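Local structure of Lin2722 protein (Listeria innocua, 3DS8) at residues A[158-161]-A[162-166]; A[79-82]-A[83-87]; A[235-239]-A[240-244]; A[70-73]-A[74-77]. The protein is of unknown function but has an alpha/beta hydrolase fold and is probably a serine hydrolase. One frame throughout, in Å; residues are numbered along the deposited sequence.

Contact 1 of 4, residues A[158-161]-A[162-166]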
loop_
_atom_site.group_PDB
_atom_site.type_symbol
_atom_site.label_atom_id
_atom_site.label_comp_id
_atom_site.label_asym_id
_atom_site.label_seq_id
_atom_site.Cartn_x
_atom_site.Cartn_y
_atom_site.Cartn_z
HETATM N N MSE A 158 9.770 11.875 -3.498
HETATM C CA MSE A 158 10.757 11.203 -2.662
HETATM C C MSE A 158 11.313 12.130 -1.625
HETATM O O MSE A 158 11.574 11.720 -0.509
HETATM C CB MSE A 158 11.948 10.657 -3.452
HETATM C CG MSE A 158 11.778 9.382 -4.053
HETATM SE SE MSE A 158 11.394 7.976 -2.731
HETATM C CE MSE A 158 13.053 7.698 -1.704
ATOM N N ASP A 159 11.566 13.395 -1.978
ATOM C CA ASP A 159 12.093 14.337 -1.002
ATOM C C ASP A 159 11.130 14.453 0.198
ATOM O O ASP A 159 11.561 14.540 1.347
ATOM C CB ASP A 159 12.301 15.744 -1.636
ATOM C CG ASP A 159 13.445 15.802 -2.663
ATOM O OD1 ASP A 159 14.349 14.936 -2.681
ATOM O OD2 ASP A 159 13.438 16.783 -3.447
ATOM N N TYR A 160 9.829 14.487 -0.083
ATOM C CA TYR A 160 8.815 14.597 0.953
ATOM C C TYR A 160 8.862 13.358 1.856
ATOM O O TYR A 160 8.875 13.477 3.069
ATOM C CB TYR A 160 7.403 14.720 0.327
ATOM C CG TYR A 160 6.302 14.926 1.362
ATOM C CD1 TYR A 160 5.821 16.199 1.636
ATOM C CD2 TYR A 160 5.733 13.848 2.029
ATOM C CE1 TYR A 160 4.828 16.390 2.584
ATOM C CE2 TYR A 160 4.757 14.030 2.966
ATOM C CZ TYR A 160 4.305 15.298 3.235
ATOM O OH TYR A 160 3.311 15.517 4.168
ATOM N N PHE A 161 8.859 12.189 1.238
ATOM C CA PHE A 161 8.867 10.907 1.986
ATOM C C PHE A 161 10.094 10.804 2.901
ATOM O O PHE A 161 9.996 10.383 4.061
ATOM C CB PHE A 161 8.825 9.699 1.047
ATOM C CG PHE A 161 7.518 9.508 0.302
ATOM C CD1 PHE A 161 6.292 9.898 0.839
ATOM C CD2 PHE A 161 7.542 8.930 -0.948
ATOM C CE1 PHE A 161 5.103 9.688 0.149
ATOM C CE2 PHE A 161 6.337 8.667 -1.669
ATOM C CZ PHE A 161 5.125 9.060 -1.132
ATOM N N ILE A 162 11.242 11.208 2.383
ATOM C CA ILE A 162 12.471 11.249 3.185
ATOM C C ILE A 162 12.402 12.241 4.327
ATOM O O ILE A 162 12.752 11.900 5.469
ATOM C CB ILE A 162 13.702 11.536 2.296
ATOM C CG1 ILE A 162 13.956 10.327 1.390
ATOM C CG2 ILE A 162 14.945 11.852 3.188
ATOM C CD1 ILE A 162 14.901 10.554 0.217
ATOM N N LYS A 163 11.947 13.450 4.036
ATOM C CA LYS A 163 11.825 14.507 5.041
ATOM C C LYS A 163 10.910 14.093 6.188
ATOM O O LYS A 163 11.203 14.355 7.353
ATOM C CB LYS A 163 11.322 15.808 4.387
ATOM C CG LYS A 163 11.024 16.955 5.344
ATOM C CD LYS A 163 10.726 18.241 4.595
ATOM C CE LYS A 163 10.419 19.418 5.507
ATOM N NZ LYS A 163 8.973 19.557 5.758
ATOM N N ASN A 164 9.825 13.419 5.858
ATOM C CA ASN A 164 8.795 13.128 6.848
ATOM C C ASN A 164 8.843 11.713 7.383
ATOM O O ASN A 164 7.935 11.290 8.075
ATOM C CB ASN A 164 7.441 13.472 6.255
ATOM C CG ASN A 164 7.276 14.966 6.057
ATOM O OD1 ASN A 164 7.287 15.483 4.929
ATOM N ND2 ASN A 164 7.237 15.678 7.158
ATOM N N GLN A 165 9.929 10.993 7.091
ATOM C CA GLN A 165 10.050 9.602 7.522
ATOM C C GLN A 165 9.957 9.421 9.038
ATOM O O GLN A 165 9.474 8.380 9.495
ATOM C CB GLN A 165 11.350 8.998 7.001
ATOM C CG GLN A 165 12.609 9.500 7.657
ATOM C CD GLN A 165 13.864 9.011 6.924
ATOM O OE1 GLN A 165 14.394 9.688 6.045
ATOM N NE2 GLN A 165 14.326 7.844 7.282
ATOM N N THR A 166 10.413 10.435 9.773
ATOM C CA THR A 166 10.380 10.483 11.243
ATOM C C THR A 166 8.949 10.451 11.810
ATOM O O THR A 166 8.746 10.157 13.002
ATOM C CB THR A 166 11.085 11.797 11.794
ATOM O OG1 THR A 166 10.911 11.893 13.201
ATOM C CG2 THR A 166 10.482 13.086 11.193
#
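Tyr160 and Asn164 meet one turn apart at the end of helix 156-163, through both backbone and side chain. The N-H of Asn164 reaches Tyr160 O, with Asn164 N and Tyr160 O 2.9 Å apart, the last of three successive i+4 bonds. Before it, Ile162 N donates to Met158 O at 3.0 Å in a nearly straight bond (168°), and Lys163 N to Asp159 O at 2.9 Å. The pattern then breaks off: Asn164 leaves helical geometry, Gln165 N lies 3.1 Å from Phe161 O at an angle too poor for a bond, and the bond from Gln165 N back to Ile162 O is weak. At the other end of the segment, Met158 N is bonded to Thr155 OG1.

With CG anti to the backbone N (chi1 -176°), the Tyr160 ring swings towards the C-terminal end of the helix, where one corner of the Asn164 amide sits over the middle of one face, the amide plane turned 45° from the ring. The hydroxyl reaches beyond this pair to a hydrogen bond with Asp114 of helix 103-114. On another side of the helix the bent selenomethionine Met158 brings CE to 3.9 Å from Ile162 CD1. Phe161 instead meets the rings of Tyr110 and Phe202. Polar bonds thus fix the backbone up to Asn164, while the Tyr160 hydroxyl ties the helix terminus to helix 103-114 through a carboxylate that probably carries negative charge.

Contact 2 of 4, residues A[79-82]-A[83-87]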
loop_
_atom_site.group_PDB
_atom_site.type_symbol
_atom_site.label_atom_id
_atom_site.label_comp_id
_atom_site.label_asym_id
_atom_site.label_seq_id
_atom_site.Cartn_x
_atom_site.Cartn_y
_atom_site.Cartn_z
ATOM N N TRP A 79 -8.195 12.785 0.917
ATOM C CA TRP A 79 -9.566 12.278 0.801
ATOM C C TRP A 79 -9.782 10.992 1.616
ATOM O O TRP A 79 -10.844 10.799 2.233
ATOM C CB TRP A 79 -9.951 12.069 -0.657
ATOM C CG TRP A 79 -9.844 13.297 -1.460
ATOM C CD1 TRP A 79 -9.971 14.592 -1.027
ATOM C CD2 TRP A 79 -9.589 13.362 -2.860
ATOM N NE1 TRP A 79 -9.765 15.470 -2.088
ATOM C CE2 TRP A 79 -9.536 14.733 -3.221
ATOM C CE3 TRP A 79 -9.389 12.408 -3.843
ATOM C CZ2 TRP A 79 -9.311 15.147 -4.542
ATOM C CZ3 TRP A 79 -9.143 12.826 -5.154
ATOM C CH2 TRP A 79 -9.142 14.168 -5.493
ATOM N N LEU A 80 -8.771 10.134 1.628
ATOM C CA LEU A 80 -8.792 8.932 2.459
ATOM C C LEU A 80 -8.940 9.293 3.938
ATOM O O LEU A 80 -9.751 8.680 4.637
ATOM C CB LEU A 80 -7.525 8.115 2.225
ATOM C CG LEU A 80 -7.324 6.827 3.025
ATOM C CD1 LEU A 80 -8.449 5.856 2.692
ATOM C CD2 LEU A 80 -5.965 6.238 2.693
ATOM N N LYS A 81 -8.170 10.274 4.412
ATOM C CA LYS A 81 -8.290 10.746 5.805
ATOM C C LYS A 81 -9.718 11.143 6.153
ATOM O O LYS A 81 -10.247 10.771 7.179
ATOM C CB LYS A 81 -7.350 11.945 6.067
ATOM C CG LYS A 81 -7.732 12.923 7.227
ATOM C CD LYS A 81 -7.140 12.482 8.485
ATOM C CE LYS A 81 -7.165 13.569 9.575
ATOM N NZ LYS A 81 -8.065 14.766 9.450
ATOM N N ILE A 82 -10.359 11.894 5.268
ATOM C CA ILE A 82 -11.727 12.351 5.502
ATOM C C ILE A 82 -12.658 11.143 5.652
ATOM O O ILE A 82 -13.480 11.082 6.570
ATOM C CB ILE A 82 -12.206 13.292 4.372
ATOM C CG1 ILE A 82 -11.388 14.606 4.407
ATOM C CG2 ILE A 82 -13.707 13.569 4.478
ATOM C CD1 ILE A 82 -11.547 15.478 3.147
ATOM N N ALA A 83 -12.489 10.179 4.769
ATOM C CA ALA A 83 -13.280 8.945 4.795
ATOM C C ALA A 83 -12.950 8.063 6.012
ATOM O O ALA A 83 -13.857 7.446 6.621
ATOM C CB ALA A 83 -13.074 8.185 3.503
HETATM N N MSE A 84 -11.680 7.987 6.368
HETATM C CA MSE A 84 -11.267 7.240 7.572
HETATM C C MSE A 84 -11.786 7.859 8.871
HETATM O O MSE A 84 -12.076 7.106 9.813
HETATM C CB MSE A 84 -9.754 7.096 7.651
HETATM C CG MSE A 84 -9.174 6.243 6.557
HETATM SE SE MSE A 84 -9.973 4.396 6.491
HETATM C CE MSE A 84 -11.408 4.696 5.122
ATOM N N GLU A 85 -11.977 9.184 8.901
ATOM C CA GLU A 85 -12.626 9.819 10.071
ATOM C C GLU A 85 -14.054 9.264 10.203
ATOM O O GLU A 85 -14.511 8.955 11.300
ATOM C CB GLU A 85 -12.650 11.347 9.984
ATOM C CG GLU A 85 -11.298 11.963 10.130
ATOM C CD GLU A 85 -11.274 13.472 9.785
ATOM O OE1 GLU A 85 -12.010 13.916 8.873
ATOM O OE2 GLU A 85 -10.477 14.204 10.400
ATOM N N ASP A 86 -14.742 9.108 9.078
ATOM C CA ASP A 86 -16.117 8.578 9.112
ATOM C C ASP A 86 -16.129 7.103 9.475
ATOM O O ASP A 86 -16.989 6.665 10.257
ATOM C CB ASP A 86 -16.793 8.770 7.755
ATOM C CG ASP A 86 -17.190 10.194 7.497
ATOM O OD1 ASP A 86 -17.201 11.011 8.454
ATOM O OD2 ASP A 86 -17.537 10.496 6.333
ATOM N N LEU A 87 -15.197 6.332 8.918
ATOM C CA LEU A 87 -15.104 4.895 9.252
ATOM C C LEU A 87 -14.888 4.682 10.736
ATOM O O LEU A 87 -15.575 3.856 11.351
ATOM C CB LEU A 87 -13.986 4.227 8.479
ATOM C CG LEU A 87 -13.901 2.695 8.606
ATOM C CD1 LEU A 87 -15.195 1.962 8.072
ATOM C CD2 LEU A 87 -12.657 2.157 7.928
HETATM O O HOH W 1 -14.775 13.073 7.734
#
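The carboxylate of Glu85 is approached over one face by the ammonium group of Lys81, one helical turn earlier: Lys81 NZ lies 2.7 Å from Glu85 OE2 in a salt bridge, 57° out of the carboxylate plane. The other oxygen, Glu85 OE1, lies 3.1 Å from a water that is also 2.6 Å from Ile82 O and could join the acid to the backbone. The lysine bends at chi2 (90°) and again at its last torsion to bring its end round to Glu85, and Asp118 offers NZ a second, long and weak ion pair.

Beneath these charges the backbone bonds run i to i+4. Met84 N donates to Leu80 O at 2.7 Å, flanked by Ala83 N to Trp79 O and Glu85 N to Lys81 O; Asp86 N to Ile82 O, at 3.4 Å, is weak, and that carbonyl also has the water close by. On the buried side, Leu80 CD1 touches CG of selenomethionine Met84 at 4.0 Å.

The helix is amphipathic, as helices flanking the sheet of an alpha/beta hydrolase commonly are. Leu80, Ala83 and Met84 rest on Phe64 of strand 61-66, Ala83 and Met84 also on Met39 of strand 36-42, and Asp86 reaches strand 46-50 at Ile47 and Phe49, while Lys81 and Glu85 lean on Val121 in the loop before strand 123-130.

Contact 3 of 4, residues A[235-239]-A[240-244]. With SO4 (sulfate ion), chain F.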
loop_
_atom_site.group_PDB
_atom_site.type_symbol
_atom_site.label_atom_id
_atom_site.label_comp_id
_atom_site.label_asym_id
_atom_site.label_seq_id
_atom_site.Cartn_x
_atom_site.Cartn_y
_atom_site.Cartn_z
ATOM N N THR A 235 1.255 -11.043 0.174
ATOM C CA THR A 235 0.377 -10.156 0.871
ATOM C C THR A 235 -0.357 -10.905 1.990
ATOM O O THR A 235 -0.430 -10.441 3.126
ATOM C CB THR A 235 -0.595 -9.426 -0.119
ATOM O OG1 THR A 235 0.176 -8.594 -0.999
ATOM C CG2 THR A 235 -1.552 -8.533 0.621
ATOM N N TYR A 236 -0.941 -12.061 1.667
ATOM C CA TYR A 236 -1.538 -12.884 2.709
ATOM C C TYR A 236 -0.554 -13.152 3.824
ATOM O O TYR A 236 -0.883 -12.965 5.004
ATOM C CB TYR A 236 -2.047 -14.209 2.140
ATOM C CG TYR A 236 -2.427 -15.182 3.219
ATOM C CD1 TYR A 236 -3.669 -15.054 3.931
ATOM C CD2 TYR A 236 -1.563 -16.205 3.577
ATOM C CE1 TYR A 236 -4.004 -15.916 4.897
ATOM C CE2 TYR A 236 -1.883 -17.072 4.589
ATOM C CZ TYR A 236 -3.104 -16.927 5.247
ATOM O OH TYR A 236 -3.439 -17.833 6.217
ATOM N N TRP A 237 0.647 -13.619 3.458
ATOM C CA TRP A 237 1.685 -13.910 4.450
ATOM C C TRP A 237 1.945 -12.710 5.337
ATOM O O TRP A 237 2.015 -12.849 6.544
ATOM C CB TRP A 237 2.988 -14.348 3.768
ATOM C CG TRP A 237 4.138 -14.409 4.711
ATOM C CD1 TRP A 237 4.422 -15.397 5.559
ATOM C CD2 TRP A 237 5.143 -13.428 4.878
ATOM N NE1 TRP A 237 5.544 -15.094 6.292
ATOM C CE2 TRP A 237 6.010 -13.891 5.887
ATOM C CE3 TRP A 237 5.406 -12.199 4.278
ATOM C CZ2 TRP A 237 7.094 -13.168 6.311
ATOM C CZ3 TRP A 237 6.494 -11.496 4.707
ATOM C CH2 TRP A 237 7.331 -12.003 5.700
ATOM N N PHE A 238 2.106 -11.524 4.728
ATOM C CA PHE A 238 2.430 -10.343 5.510
ATOM C C PHE A 238 1.278 -9.945 6.430
ATOM O O PHE A 238 1.474 -9.583 7.596
ATOM C CB PHE A 238 2.757 -9.216 4.554
ATOM C CG PHE A 238 3.413 -8.040 5.190
ATOM C CD1 PHE A 238 4.699 -8.152 5.714
ATOM C CD2 PHE A 238 2.769 -6.807 5.236
ATOM C CE1 PHE A 238 5.356 -7.012 6.220
ATOM C CE2 PHE A 238 3.396 -5.692 5.739
ATOM C CZ PHE A 238 4.686 -5.792 6.226
ATOM N N LEU A 239 0.052 -10.082 5.929
ATOM C CA LEU A 239 -1.132 -9.683 6.693
ATOM C C LEU A 239 -1.517 -10.671 7.762
ATOM O O LEU A 239 -2.030 -10.264 8.797
ATOM C CB LEU A 239 -2.345 -9.434 5.769
ATOM C CG LEU A 239 -2.302 -8.295 4.753
ATOM C CD1 LEU A 239 -3.547 -8.367 3.815
ATOM C CD2 LEU A 239 -2.179 -6.930 5.470
ATOM N N GLU A 240 -1.294 -11.960 7.532
ATOM C CA GLU A 240 -1.865 -12.960 8.411
ATOM C C GLU A 240 -0.858 -13.827 9.145
ATOM O O GLU A 240 -1.234 -14.444 10.111
ATOM C CB GLU A 240 -2.845 -13.837 7.626
ATOM C CG GLU A 240 -4.041 -13.053 7.063
ATOM C CD GLU A 240 -4.852 -12.297 8.092
ATOM O OE1 GLU A 240 -4.965 -12.779 9.226
ATOM O OE2 GLU A 240 -5.384 -11.216 7.721
ATOM N N LYS A 241 0.379 -13.893 8.678
ATOM C CA LYS A 241 1.398 -14.818 9.234
ATOM C C LYS A 241 2.585 -14.091 9.828
ATOM O O LYS A 241 3.083 -14.488 10.900
ATOM C CB LYS A 241 1.870 -15.800 8.162
ATOM C CG LYS A 241 0.775 -16.692 7.634
ATOM C CD LYS A 241 0.189 -17.523 8.732
ATOM C CE LYS A 241 -0.720 -18.630 8.234
ATOM N NZ LYS A 241 -0.983 -19.605 9.299
ATOM N N PHE A 242 3.021 -13.025 9.168
ATOM C CA PHE A 242 4.167 -12.258 9.622
ATOM C C PHE A 242 3.847 -11.522 10.923
ATOM O O PHE A 242 2.896 -10.740 10.996
ATOM C CB PHE A 242 4.619 -11.261 8.560
ATOM C CG PHE A 242 5.765 -10.380 9.025
ATOM C CD1 PHE A 242 6.998 -10.913 9.235
ATOM C CD2 PHE A 242 5.566 -9.022 9.269
ATOM C CE1 PHE A 242 8.069 -10.123 9.683
ATOM C CE2 PHE A 242 6.628 -8.217 9.727
ATOM C CZ PHE A 242 7.873 -8.773 9.915
ATOM N N LYS A 243 4.685 -11.744 11.929
ATOM C CA LYS A 243 4.514 -11.054 13.198
ATOM C C LYS A 243 5.913 -10.779 13.734
ATOM O O LYS A 243 6.790 -11.624 13.620
ATOM C CB LYS A 243 3.736 -11.942 14.175
ATOM C CG LYS A 243 2.246 -12.231 13.817
ATOM C CD LYS A 243 1.259 -11.163 14.417
ATOM C CE LYS A 243 -0.208 -11.214 13.827
ATOM N NZ LYS A 243 -1.080 -9.970 14.161
ATOM N N THR A 244 6.130 -9.599 14.297
ATOM C CA THR A 244 7.436 -9.296 14.901
ATOM C C THR A 244 7.248 -8.258 15.995
ATOM O O THR A 244 6.377 -7.397 15.912
ATOM C CB THR A 244 8.496 -8.786 13.823
ATOM O OG1 THR A 244 9.820 -8.749 14.417
ATOM C CG2 THR A 244 8.116 -7.400 13.290
HETATM S S SO4 F . 2.326 -7.477 14.019
HETATM O O1 SO4 F . 1.952 -7.616 15.438
HETATM O O2 SO4 F . 3.796 -7.745 13.964
HETATM O O3 SO4 F . 1.554 -8.413 13.168
HETATM O O4 SO4 F . 1.917 -6.143 13.506
#
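Phe242 packs against Trp237 and Phe238 in an aromatic cluster where helix 229-240 ends and the chain turns towards the last strand of the alpha/beta sheet. Phe242 CB lies over one face of the Trp237 six-membered ring, 3.9 Å from the centroid, a CH-pi contact 13° off the normal. The Phe242 ring meets that indole obliquely, with planes at 46°, and runs nearly parallel to the Phe238 ring (7°), slid so far that the two barely overlap; Phe238 CE1 and Phe242 CD2 are 3.7 Å apart. Phe238 and Phe242 both carry their rings trans to the main-chain nitrogen and lie side by side, pointing the same way.

Trp237 O holds the turn, accepting from both Lys241 N at 2.9 Å and Phe242 N at 2.8 Å, an i+4 and an i+5 bond. Alongside, Glu240 N donates to Tyr236 O, and Glu240 CB rests over one face of the Tyr236 ring; Glu240 OE2 forms a salt bridge with Arg59.

Further out, Ile211 of strand 209-216 supports all three aromatic residues of the cluster, and Lys126 bonds the carbonyls of Phe238 and Phe242 as well as a sulfate probably taken from the crystallisation liquor. Lys243 NZ reaches the ion weakly, whereas Thr244 N donates to sulfate O2 at 3.0 Å.

Contact 4 of 4, residues A[70-73]-A[74-77]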
loop_
_atom_site.group_PDB
_atom_site.type_symbol
_atom_site.label_atom_id
_atom_site.label_comp_id
_atom_site.label_asym_id
_atom_site.label_seq_id
_atom_site.Cartn_x
_atom_site.Cartn_y
_atom_site.Cartn_z
ATOM N N GLN A 70 -7.721 9.331 -11.171
ATOM C CA GLN A 70 -6.402 9.685 -11.760
ATOM C C GLN A 70 -5.745 10.841 -11.018
ATOM O O GLN A 70 -4.744 11.388 -11.477
ATOM C CB GLN A 70 -6.505 10.029 -13.247
ATOM C CG GLN A 70 -7.142 8.978 -14.058
ATOM C CD GLN A 70 -6.208 7.921 -14.550
ATOM O OE1 GLN A 70 -5.046 7.857 -14.165
ATOM N NE2 GLN A 70 -6.728 7.052 -15.442
ATOM N N ALA A 71 -6.244 11.165 -9.826
ATOM C CA ALA A 71 -5.647 12.244 -9.039
ATOM C C ALA A 71 -4.339 11.857 -8.367
ATOM O O ALA A 71 -3.947 10.675 -8.297
ATOM C CB ALA A 71 -6.699 12.760 -7.961
ATOM N N THR A 72 -3.655 12.860 -7.806
ATOM C CA THR A 72 -2.338 12.650 -7.224
ATOM C C THR A 72 -2.464 11.872 -5.917
ATOM O O THR A 72 -3.470 11.949 -5.223
ATOM C CB THR A 72 -1.636 13.994 -6.889
ATOM O OG1 THR A 72 -2.347 14.671 -5.833
ATOM C CG2 THR A 72 -1.614 14.885 -8.124
ATOM N N PRO A 73 -1.425 11.125 -5.583
ATOM C CA PRO A 73 -1.515 10.330 -4.371
ATOM C C PRO A 73 -1.669 11.187 -3.120
ATOM O O PRO A 73 -2.290 10.722 -2.153
ATOM C CB PRO A 73 -0.238 9.524 -4.359
ATOM C CG PRO A 73 0.658 10.114 -5.330
ATOM C CD PRO A 73 -0.156 10.924 -6.307
ATOM N N ASP A 74 -1.124 12.410 -3.111
ATOM C CA ASP A 74 -1.336 13.243 -1.927
ATOM C C ASP A 74 -2.758 13.769 -1.838
ATOM O O ASP A 74 -3.301 13.888 -0.721
ATOM C CB ASP A 74 -0.254 14.325 -1.729
ATOM C CG ASP A 74 -0.129 15.281 -2.847
ATOM O OD1 ASP A 74 -0.425 14.943 -3.999
ATOM O OD2 ASP A 74 0.376 16.399 -2.561
ATOM N N ASP A 75 -3.419 14.017 -2.978
ATOM C CA ASP A 75 -4.869 14.301 -2.934
ATOM C C ASP A 75 -5.679 13.084 -2.437
ATOM O O ASP A 75 -6.589 13.220 -1.565
ATOM C CB ASP A 75 -5.385 14.745 -4.276
ATOM C CG ASP A 75 -5.052 16.223 -4.559
ATOM O OD1 ASP A 75 -4.729 16.969 -3.627
ATOM O OD2 ASP A 75 -5.102 16.616 -5.694
ATOM N N TRP A 76 -5.324 11.917 -2.941
ATOM C CA TRP A 76 -5.948 10.678 -2.452
ATOM C C TRP A 76 -5.799 10.535 -0.922
ATOM O O TRP A 76 -6.758 10.191 -0.223
ATOM C CB TRP A 76 -5.363 9.455 -3.151
ATOM C CG TRP A 76 -5.945 9.185 -4.490
ATOM C CD1 TRP A 76 -6.744 9.981 -5.243
ATOM C CD2 TRP A 76 -5.736 7.996 -5.240
ATOM N NE1 TRP A 76 -7.048 9.357 -6.447
ATOM C CE2 TRP A 76 -6.440 8.126 -6.458
ATOM C CE3 TRP A 76 -5.040 6.809 -4.976
ATOM C CZ2 TRP A 76 -6.438 7.123 -7.441
ATOM C CZ3 TRP A 76 -5.055 5.801 -5.945
ATOM C CH2 TRP A 76 -5.729 5.980 -7.168
ATOM N N SER A 77 -4.599 10.748 -0.413
ATOM C CA SER A 77 -4.368 10.627 1.032
ATOM C C SER A 77 -5.258 11.543 1.852
ATOM O O SER A 77 -5.784 11.134 2.893
ATOM C CB SER A 77 -2.924 10.901 1.336
ATOM O OG SER A 77 -2.645 10.776 2.716
#
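Thr72 OG1 and Asp74 CG are each tucked in over their own backbone (chi1 67° and 59°), which turns the two side chains together across Pro73. Thr72 OG1 donates to Asp74 OD1 at 2.7 Å, meeting the oxygen on its anti side, 32° out of the carboxylate plane. Thr72 OG1 also lies 3.4 Å from Asp75 CB.

Backbone bonds begin at once: Trp76 N donates to Thr72 O at 2.9 Å, almost straight, and Ser77 N to Pro73 O at the same length. Thr72 thus occupies the N-cap position of helix 73-91, with Pro73 opening the first turn; this helix carries the chain on from strand 61-66 in the alpha/beta hydrolase fold.

Upstream of the cap, Ala71 folds against the Trp76 indole. Ala71 CB comes 3.7 Å from Trp76 NE1, and Ala71 O stands 3.8 Å above one face of the indole, away from its middle. The N-H of the indole is taken by Gln68 O. Phe66 stacks on Trp76, His10 meets it at a steep angle, and Asn103 touches it, placing the indole beside what is probably the nucleophile elbow of a serine hydrolase. Pro73 also packs on Asn103 and Leu106 of helix 103-114.

In the fold
From the N terminus the four contacts follow in series, none nesting in or crossing another. Contact 4 comes first, closing the loop after strand 61-66 as the chain enters helix 73-91. Contact 2 lies further along that helix and touches contact 4, Trp79 CZ3 lying 3.7 Å from Ala71 CB; the helix is the link of a beta-alpha-beta crossover from strand 61-66 to strand 95-101. Contact 1 ends helix 156-163, against helix 103-114, its centre about 17 Å from that of contact 4. Contact 3 closes helix 229-240 ahead of strand 248-250; its centre is about 27 Å from that of contact 4, across the middle of the chain.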